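Local coordinates for protein 11R-lipoxygenase (Gersemia fruticosa, PDB 3VF1) that probably adds molecular oxygen to a fatty acid substrate at a non-heme iron, in a calcium-dependent manner, at residues H387-I390 and T391-R395; N432-G435 and R436-I440. All blocks are in the same frame, centred on the assembly; numbering follows the deposited sequence.

Interaction 1: H387-I390 and T391-R395; sequences HQMI and THLLR. With FE2 (Fe (II) ion), chain E.
With CG anti to the backbone N (chi1 166°), H387 carries its imidazole across T391, whose CG2 is likewise anti to its own N. The two side chains cross at about a right angle, CD2 of H387 lying 4.1 Å from CB of T391. Here the chain winds as a pi-helix, the motif that lipoxygenases use to present iron-binding histidines. Each bond spans five residues: H392 N donates to H387 O at 2.8 Å, and L393, L394 and R395 repeat the step to Q388, M389 and I390. The wider turn, closed by i to i+5 bonds, probably helps to place H392, whose NE2 binds the iron at 2.3 Å. Water 1, in the plane of that ring at its edge, is a further ligand, 2.4 Å from the metal; H397, H575, N579 and the terminal carboxylate of I698 complete the site. Q388 O lies near the ring plane, at another part of the edge. M389, bent at chi2 and chi3, lies alongside L393, its CE 3.7 Å from CD1 of that leucine. The aliphatic part of R395 crosses I390, CD lying 3.8 Å from CG2, while its guanidinium is hydrogen-bonded to S472 and H464. Shortened to an alanine, this position would probably leave S472 and H464 without their guanidinium partner and I390 CG2 without the methylene against it. Around this central turn of helix 369-410, helix 456-465 packs against M389, I390 and L394, helix 582-586 meets H387 and Q388, and V578 of helix 557-579 touches T391 and H392, its carbonyl accepting from H387 NE2.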
loop_
_atom_site.group_PDB
_atom_site.type_symbol
_atom_site.label_atom_id
_atom_site.label_comp_id
_atom_site.label_asym_id
_atom_site.label_seq_id
_atom_site.Cartn_x
_atom_site.Cartn_y
_atom_site.Cartn_z
ATOM N N HIS A 387 -4.844 -11.361 -6.929
ATOM C CA HIS A 387 -4.870 -10.407 -5.825
ATOM C C HIS A 387 -3.506 -10.237 -5.166
ATOM O O HIS A 387 -3.053 -9.116 -4.945
ATOM C CB HIS A 387 -5.881 -10.831 -4.762
ATOM C CG HIS A 387 -5.731 -10.092 -3.470
ATOM N ND1 HIS A 387 -5.212 -10.677 -2.335
ATOM C CD2 HIS A 387 -6.010 -8.811 -3.138
ATOM C CE1 HIS A 387 -5.190 -9.792 -1.357
ATOM N NE2 HIS A 387 -5.668 -8.650 -1.817
ATOM N N GLN A 388 -2.858 -11.351 -4.845
ATOM C CA GLN A 388 -1.600 -11.312 -4.111
ATOM C C GLN A 388 -0.485 -10.636 -4.903
ATOM O O GLN A 388 0.204 -9.760 -4.388
ATOM C CB GLN A 388 -1.166 -12.727 -3.725
ATOM C CG GLN A 388 -2.033 -13.370 -2.658
ATOM C CD GLN A 388 -1.960 -12.640 -1.329
ATOM O OE1 GLN A 388 -0.980 -11.954 -1.035
ATOM N NE2 GLN A 388 -3.002 -12.781 -0.519
ATOM N N MET A 389 -0.316 -11.042 -6.155
ATOM C CA MET A 389 0.818 -10.586 -6.951
ATOM C C MET A 389 0.556 -9.272 -7.683
ATOM O O MET A 389 1.436 -8.415 -7.756
ATOM C CB MET A 389 1.222 -11.665 -7.957
ATOM C CG MET A 389 1.532 -13.013 -7.325
ATOM S SD MET A 389 2.593 -12.872 -5.868
ATOM C CE MET A 389 3.976 -11.948 -6.529
ATOM N N ILE A 390 -0.648 -9.107 -8.222
ATOM C CA ILE A 390 -0.951 -7.934 -9.039
ATOM C C ILE A 390 -1.637 -6.826 -8.244
ATOM O O ILE A 390 -1.147 -5.697 -8.195
ATOM C CB ILE A 390 -1.825 -8.304 -10.256
ATOM C CG1 ILE A 390 -1.016 -9.160 -11.233
ATOM C CG2 ILE A 390 -2.336 -7.049 -10.950
ATOM C CD1 ILE A 390 -1.798 -9.631 -12.444
ATOM N N THR A 391 -2.767 -7.147 -7.624
ATOM C CA THR A 391 -3.552 -6.143 -6.915
ATOM C C THR A 391 -2.812 -5.584 -5.705
ATOM O O THR A 391 -2.866 -4.385 -5.437
ATOM C CB THR A 391 -4.902 -6.709 -6.446
ATOM O OG1 THR A 391 -5.628 -7.210 -7.574
ATOM C CG2 THR A 391 -5.721 -5.631 -5.746
ATOM N N HIS A 392 -2.123 -6.452 -4.972
ATOM C CA HIS A 392 -1.457 -6.028 -3.745
ATOM C C HIS A 392 -0.000 -5.642 -3.968
ATOM O O HIS A 392 0.349 -4.468 -3.901
ATOM C CB HIS A 392 -1.547 -7.114 -2.674
ATOM C CG HIS A 392 -0.866 -6.752 -1.391
ATOM N ND1 HIS A 392 0.014 -7.596 -0.750
ATOM C CD2 HIS A 392 -0.929 -5.630 -0.635
ATOM C CE1 HIS A 392 0.460 -7.014 0.349
ATOM N NE2 HIS A 392 -0.097 -5.819 0.442
ATOM N N LEU A 393 0.851 -6.626 -4.234
ATOM C CA LEU A 393 2.289 -6.376 -4.316
ATOM C C LEU A 393 2.663 -5.412 -5.442
ATOM O O LEU A 393 3.277 -4.378 -5.193
ATOM C CB LEU A 393 3.055 -7.694 -4.455
ATOM C CG LEU A 393 3.044 -8.565 -3.195
ATOM C CD1 LEU A 393 3.739 -9.898 -3.441
ATOM C CD2 LEU A 393 3.698 -7.836 -2.029
ATOM N N LEU A 394 2.297 -5.739 -6.675
ATOM C CA LEU A 394 2.677 -4.901 -7.808
ATOM C C LEU A 394 2.018 -3.525 -7.766
ATOM O O LEU A 394 2.701 -2.501 -7.701
ATOM C CB LEU A 394 2.331 -5.580 -9.134
ATOM C CG LEU A 394 2.598 -4.706 -10.364
ATOM C CD1 LEU A 394 4.070 -4.318 -10.438
ATOM C CD2 LEU A 394 2.163 -5.403 -11.644
ATOM N N ARG A 395 0.690 -3.503 -7.800
ATOM C CA ARG A 395 -0.045 -2.263 -8.023
ATOM C C ARG A 395 -0.072 -1.324 -6.815
ATOM O O ARG A 395 -0.479 -0.169 -6.940
ATOM C CB ARG A 395 -1.468 -2.573 -8.497
ATOM C CG ARG A 395 -1.527 -3.108 -9.919
ATOM C CD ARG A 395 -2.958 -3.297 -10.401
ATOM N NE ARG A 395 -3.699 -2.039 -10.458
ATOM C CZ ARG A 395 -3.619 -1.159 -11.454
ATOM N NH1 ARG A 395 -2.820 -1.380 -12.491
ATOM N NH2 ARG A 395 -4.338 -0.046 -11.411
HETATM FE FE FE2 E . 0.982 -4.548 1.999
HETATM O O HOH W 1 1.348 -6.397 3.398
#

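Interaction 2: N432-G435 and R436-I440; sequences NTLG and RNDLI
The guanidinium of R436 has N432 O over one face, 3.6 Å above the plane and near its centre, with T433 OG1 approaching obliquely, 3.6 Å from NH2. This is the C-terminal end of helix 428-438, in the lipoxygenase domain, where regular alpha-helical bonding passes into a pi-turn closed by I440 N on G435 O. NH2 of R436 forms a salt bridge with E401 and donates to water 2 at 2.8 Å; that water in turn gives a weak bond to T433 OG1, which is hydrogen-bonded mainly to M429 O, one turn back. A bend at chi3 (-77°) folds the arginine back over the preceding turn. R436 N still bonds to N432 O in the ordinary way, four residues on. L434 O then accepts twice, from N437 N and from D438 N, the first coming from well above the carbonyl plane and the second at 2.8 Å. D438 also crosses L434 with its carboxylate, OD2 lying 3.8 Å from CD1. L439 folds over the glycine one turn before it, its CD1 3.8 Å from CA of G435. The turn closes on a forked acceptor: G435 O takes L439 N at 3.0 Å and I440 N at 2.9 Å, the two N-H groups arriving from opposite faces of its carbonyl plane.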
loop_
_atom_site.group_PDB
_atom_site.type_symbol
_atom_site.label_atom_id
_atom_site.label_comp_id
_atom_site.label_asym_id
_atom_site.label_seq_id
_atom_site.Cartn_x
_atom_site.Cartn_y
_atom_site.Cartn_z
ATOM N N ASN A 432 9.527 -3.018 1.053
ATOM C CA ASN A 432 9.764 -3.562 -0.282
ATOM C C ASN A 432 11.126 -4.236 -0.397
ATOM O O ASN A 432 11.284 -5.206 -1.134
ATOM C CB ASN A 432 9.638 -2.469 -1.343
ATOM C CG ASN A 432 8.199 -2.152 -1.680
ATOM O OD1 ASN A 432 7.277 -2.567 -0.978
ATOM N ND2 ASN A 432 7.999 -1.415 -2.763
ATOM N N THR A 433 12.110 -3.716 0.328
ATOM C CA THR A 433 13.434 -4.322 0.344
ATOM C C THR A 433 13.345 -5.692 1.000
ATOM O O THR A 433 13.968 -6.650 0.546
ATOM C CB THR A 433 14.452 -3.457 1.106
ATOM O OG1 THR A 433 14.594 -2.187 0.455
ATOM C CG2 THR A 433 15.808 -4.146 1.153
ATOM N N LEU A 434 12.563 -5.775 2.073
ATOM C CA LEU A 434 12.311 -7.043 2.740
ATOM C C LEU A 434 11.530 -7.965 1.811
ATOM O O LEU A 434 11.830 -9.155 1.702
ATOM C CB LEU A 434 11.524 -6.820 4.032
ATOM C CG LEU A 434 11.226 -8.070 4.863
ATOM C CD1 LEU A 434 12.503 -8.620 5.481
ATOM C CD2 LEU A 434 10.192 -7.769 5.934
ATOM N N GLY A 435 10.529 -7.405 1.139
ATOM C CA GLY A 435 9.710 -8.163 0.210
ATOM C C GLY A 435 10.535 -8.797 -0.894
ATOM O O GLY A 435 10.303 -9.943 -1.279
ATOM N N ARG A 436 11.507 -8.050 -1.403
ATOM C CA ARG A 436 12.358 -8.544 -2.478
ATOM C C ARG A 436 13.211 -9.734 -2.041
ATOM O O ARG A 436 13.798 -10.421 -2.876
ATOM C CB ARG A 436 13.255 -7.423 -3.011
ATOM C CG ARG A 436 12.600 -6.577 -4.092
ATOM C CD ARG A 436 13.562 -5.548 -4.663
ATOM N NE ARG A 436 13.745 -4.408 -3.769
ATOM C CZ ARG A 436 12.939 -3.348 -3.724
ATOM N NH1 ARG A 436 11.879 -3.270 -4.519
ATOM N NH2 ARG A 436 13.192 -2.362 -2.876
ATOM N N ASN A 437 13.278 -9.979 -0.737
ATOM C CA ASN A 437 14.056 -11.097 -0.214
ATOM C C ASN A 437 13.205 -12.208 0.404
ATOM O O ASN A 437 13.556 -13.382 0.305
ATOM C CB ASN A 437 15.066 -10.598 0.824
ATOM C CG ASN A 437 16.092 -9.647 0.232
ATOM O OD1 ASN A 437 16.442 -9.745 -0.943
ATOM N ND2 ASN A 437 16.581 -8.722 1.050
ATOM N N ASP A 438 12.092 -11.841 1.032
ATOM C CA ASP A 438 11.330 -12.790 1.845
ATOM C C ASP A 438 9.886 -13.022 1.386
ATOM O O ASP A 438 9.191 -13.873 1.938
ATOM C CB ASP A 438 11.329 -12.328 3.305
ATOM C CG ASP A 438 12.705 -12.405 3.941
ATOM O OD1 ASP A 438 13.709 -12.444 3.199
ATOM O OD2 ASP A 438 12.783 -12.424 5.188
ATOM N N LEU A 439 9.434 -12.277 0.382
ATOM C CA LEU A 439 8.067 -12.426 -0.109
ATOM C C LEU A 439 8.030 -12.887 -1.559
ATOM O O LEU A 439 7.439 -13.917 -1.884
ATOM C CB LEU A 439 7.311 -11.103 0.010
ATOM C CG LEU A 439 6.917 -10.639 1.412
ATOM C CD1 LEU A 439 6.284 -9.255 1.343
ATOM C CD2 LEU A 439 5.967 -11.629 2.068
ATOM N N ILE A 440 8.675 -12.115 -2.426
ATOM C CA ILE A 440 8.556 -12.297 -3.865
ATOM C C ILE A 440 9.416 -13.435 -4.423
ATOM O O ILE A 440 8.948 -14.212 -5.256
ATOM C CB ILE A 440 8.915 -10.993 -4.601
ATOM C CG1 ILE A 440 8.032 -9.849 -4.098
ATOM C CG2 ILE A 440 8.759 -11.169 -6.102
ATOM C CD1 ILE A 440 8.398 -8.492 -4.658
HETATM O O HOH W 2 15.923 -2.873 -2.530
#

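Overall arrangement
Interactions 1 and 2 follow in series along the chain and flank the same iron site, their centres 13 Å apart and their nearest atoms about 4 Å apart without touching. Interaction 1 supplies a ligand directly through H392, whereas interaction 2 belongs to the second shell. There, N432 ND2 is hydrogen-bonded to E401, the carboxylate that pairs with R436, and to the backbone O of H397, another iron ligand; the side chains of N432 and H397 are about 3 Å apart. From the other end of 432-440, the side chain of L439 comes within about 6 Å of that of H392 and about 7 Å of the metal. Helix 456-465 bridges both, M461 touching M389 as well as I440.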